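PDB 2FFI: 2-pyrone-4,6-dicarboxylic acid hydrolase, putative from Pseudomonas putida, which probably hydrolyses the lactone ring of 2-pyrone-4,6-dicarboxylate, as a putative TIM-barrel lactonase of the amidohydrolase family. Local coordinates for residues V87-D92 against A99-L104. Residues are numbered along the deposited sequence; the frame is centred on the assembly and turned at random.
Sequences VMLERD and AEMARL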
loop_
_atom_site.group_PDB
_atom_site.type_symbol
_atom_site.label_atom_id
_atom_site.label_comp_id
_atom_site.label_asym_id
_atom_site.label_seq_id
_atom_site.Cartn_x
_atom_site.Cartn_y
_atom_site.Cartn_z
ATOM N N VAL A 87 7.316 -0.513 6.430
ATOM C CA VAL A 87 8.312 -1.583 6.448
ATOM C C VAL A 87 7.750 -2.977 6.782
ATOM O O VAL A 87 6.540 -3.153 6.969
ATOM C CB VAL A 87 9.453 -1.265 7.464
ATOM C CG1 VAL A 87 10.170 0.015 7.075
ATOM C CG2 VAL A 87 8.893 -1.151 8.873
HETATM N N MSE A 88 8.642 -3.966 6.813
HETATM C CA MSE A 88 8.282 -5.333 7.174
HETATM C C MSE A 88 9.168 -5.706 8.360
HETATM O O MSE A 88 10.390 -5.621 8.293
HETATM C CB MSE A 88 8.478 -6.295 5.995
HETATM C CG MSE A 88 7.370 -6.187 4.939
HETATM SE SE MSE A 88 7.405 -7.539 3.512
HETATM C CE MSE A 88 6.597 -9.022 4.519
ATOM N N LEU A 89 8.543 -6.094 9.461
ATOM C CA LEU A 89 9.280 -6.423 10.674
ATOM C C LEU A 89 9.309 -7.905 11.010
ATOM O O LEU A 89 8.371 -8.648 10.718
ATOM C CB LEU A 89 8.679 -5.661 11.847
ATOM C CG LEU A 89 8.601 -4.148 11.667
ATOM C CD1 LEU A 89 7.715 -3.570 12.763
ATOM C CD2 LEU A 89 9.990 -3.542 11.705
ATOM N N GLU A 90 10.393 -8.328 11.648
ATOM C CA GLU A 90 10.540 -9.724 12.033
ATOM C C GLU A 90 9.536 -10.005 13.154
ATOM O O GLU A 90 9.046 -9.082 13.799
ATOM C CB GLU A 90 11.971 -9.993 12.509
ATOM C CG GLU A 90 12.517 -11.392 12.182
ATOM C CD GLU A 90 13.289 -11.439 10.872
ATOM O OE1 GLU A 90 12.719 -11.844 9.830
ATOM O OE2 GLU A 90 14.480 -11.060 10.885
ATOM N N ARG A 91 9.231 -11.279 13.375
ATOM C CA ARG A 91 8.268 -11.678 14.397
ATOM C C ARG A 91 8.354 -10.840 15.672
ATOM O O ARG A 91 7.471 -10.042 15.941
ATOM C CB ARG A 91 8.448 -13.159 14.748
ATOM C CG ARG A 91 7.265 -13.770 15.498
ATOM C CD ARG A 91 6.175 -14.257 14.541
ATOM N NE ARG A 91 6.476 -15.589 14.006
ATOM C CZ ARG A 91 5.683 -16.278 13.184
ATOM N NH1 ARG A 91 4.522 -15.769 12.787
ATOM N NH2 ARG A 91 6.049 -17.481 12.754
ATOM N N ASP A 92 9.408 -11.024 16.460
ATOM C CA ASP A 92 9.561 -10.269 17.697
ATOM C C ASP A 92 10.550 -9.106 17.582
ATOM O O ASP A 92 11.757 -9.300 17.423
ATOM C CB ASP A 92 9.960 -11.209 18.846
ATOM C CG ASP A 92 10.988 -12.263 18.427
ATOM O OD1 ASP A 92 12.163 -11.903 18.173
ATOM O OD2 ASP A 92 10.618 -13.462 18.353
ATOM N N ALA A 99 10.336 2.989 17.302
ATOM C CA ALA A 99 10.339 4.414 17.554
ATOM C C ALA A 99 11.326 5.067 16.625
ATOM O O ALA A 99 10.988 6.029 15.943
ATOM C CB ALA A 99 10.718 4.681 18.986
ATOM N N GLU A 100 12.547 4.538 16.597
ATOM C CA GLU A 100 13.600 5.078 15.739
ATOM C C GLU A 100 13.205 5.040 14.265
ATOM O O GLU A 100 13.719 5.823 13.473
ATOM C CB GLU A 100 14.911 4.316 15.947
ATOM C CG GLU A 100 16.082 4.875 15.143
ATOM C CD GLU A 100 17.426 4.623 15.818
ATOM O OE1 GLU A 100 17.671 3.459 16.229
ATOM O OE2 GLU A 100 18.240 5.584 15.935
HETATM N N MSE A 101 12.289 4.144 13.901
HETATM C CA MSE A 101 11.845 4.070 12.526
HETATM C C MSE A 101 10.810 5.157 12.286
HETATM O O MSE A 101 10.869 5.869 11.273
HETATM C CB MSE A 101 11.247 2.700 12.222
HETATM C CG MSE A 101 12.280 1.605 12.005
HETATM SE SE MSE A 101 11.463 -0.135 11.674
HETATM C CE MSE A 101 13.075 -1.138 11.270
ATOM N N ALA A 102 9.870 5.293 13.221
ATOM C CA ALA A 102 8.822 6.304 13.098
ATOM C C ALA A 102 9.495 7.654 13.079
ATOM O O ALA A 102 9.010 8.610 12.479
ATOM C CB ALA A 102 7.859 6.224 14.267
ATOM N N ARG A 103 10.630 7.728 13.742
ATOM C CA ARG A 103 11.344 8.974 13.768
ATOM C C ARG A 103 11.927 9.201 12.377
ATOM O O ARG A 103 12.193 10.339 11.983
ATOM C CB ARG A 103 12.438 8.904 14.826
ATOM C CG ARG A 103 13.042 10.247 15.213
ATOM C CD ARG A 103 14.073 10.063 16.320
ATOM N NE ARG A 103 13.513 9.355 17.476
ATOM C CZ ARG A 103 14.092 8.311 18.065
ATOM N NH1 ARG A 103 13.513 7.736 19.107
ATOM N NH2 ARG A 103 15.243 7.832 17.606
ATOM N N LEU A 104 12.111 8.121 11.624
ATOM C CA LEU A 104 12.670 8.226 10.276
ATOM C C LEU A 104 11.600 8.492 9.245
ATOM O O LEU A 104 11.896 8.953 8.145
ATOM C CB LEU A 104 13.408 6.947 9.882
ATOM C CG LEU A 104 14.704 6.618 10.610
ATOM C CD1 LEU A 104 15.233 5.255 10.151
ATOM C CD2 LEU A 104 15.732 7.722 10.335
#
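Met101, a selenomethionine, reaches Val87 and Leu89 because its chain is stretched out: CG stands anti to the carbonyl carbon (chi1 -78°), and the next two torsions are both close to 180°, which carries SE and CE well clear of helix 95-102. The setting is a TIM barrel, between an outer helix and the segment running beside strand 108-110, where one side chain of helix 95-102 reaches in to residues 87-92. The backbones themselves stay well apart, with 9.0 Å between the CA atoms of Val87 and Met101, the nearest such pair, and the one long side chain bridges that gap. Leu89 likewise turns CG away from its carbonyl carbon (chi1 -55°), and its CD2 lies 3.7 Å from Met101 SE; the two side chains run past each other in opposite directions. Val87 meets the same selenium at an angle, its CG2 3.9 Å from Met101 SE. No hydrogen bond links the segments and only 101 Å² is buried in all, so the contact is a small, wholly apolar one. The backbone of Val87 is hydrogen-bonded to Gly108 and Arg110, at strand 108-110, while its side chain packs on Leu72 and Leu73 of helix 70-78. Leu89 also touches Leu129 of helix 127-136, and Met101 continues onto Val106 and Trp138, so the cluster ties helix 95-102 to the loop segment 87-92, with helices 70-78 and 127-136 also touching it. At the far end of the Met101 side chain, the methyl CE lies 3.9 Å from Leu89 CD2, which therefore meets both of the last two atoms of that chain.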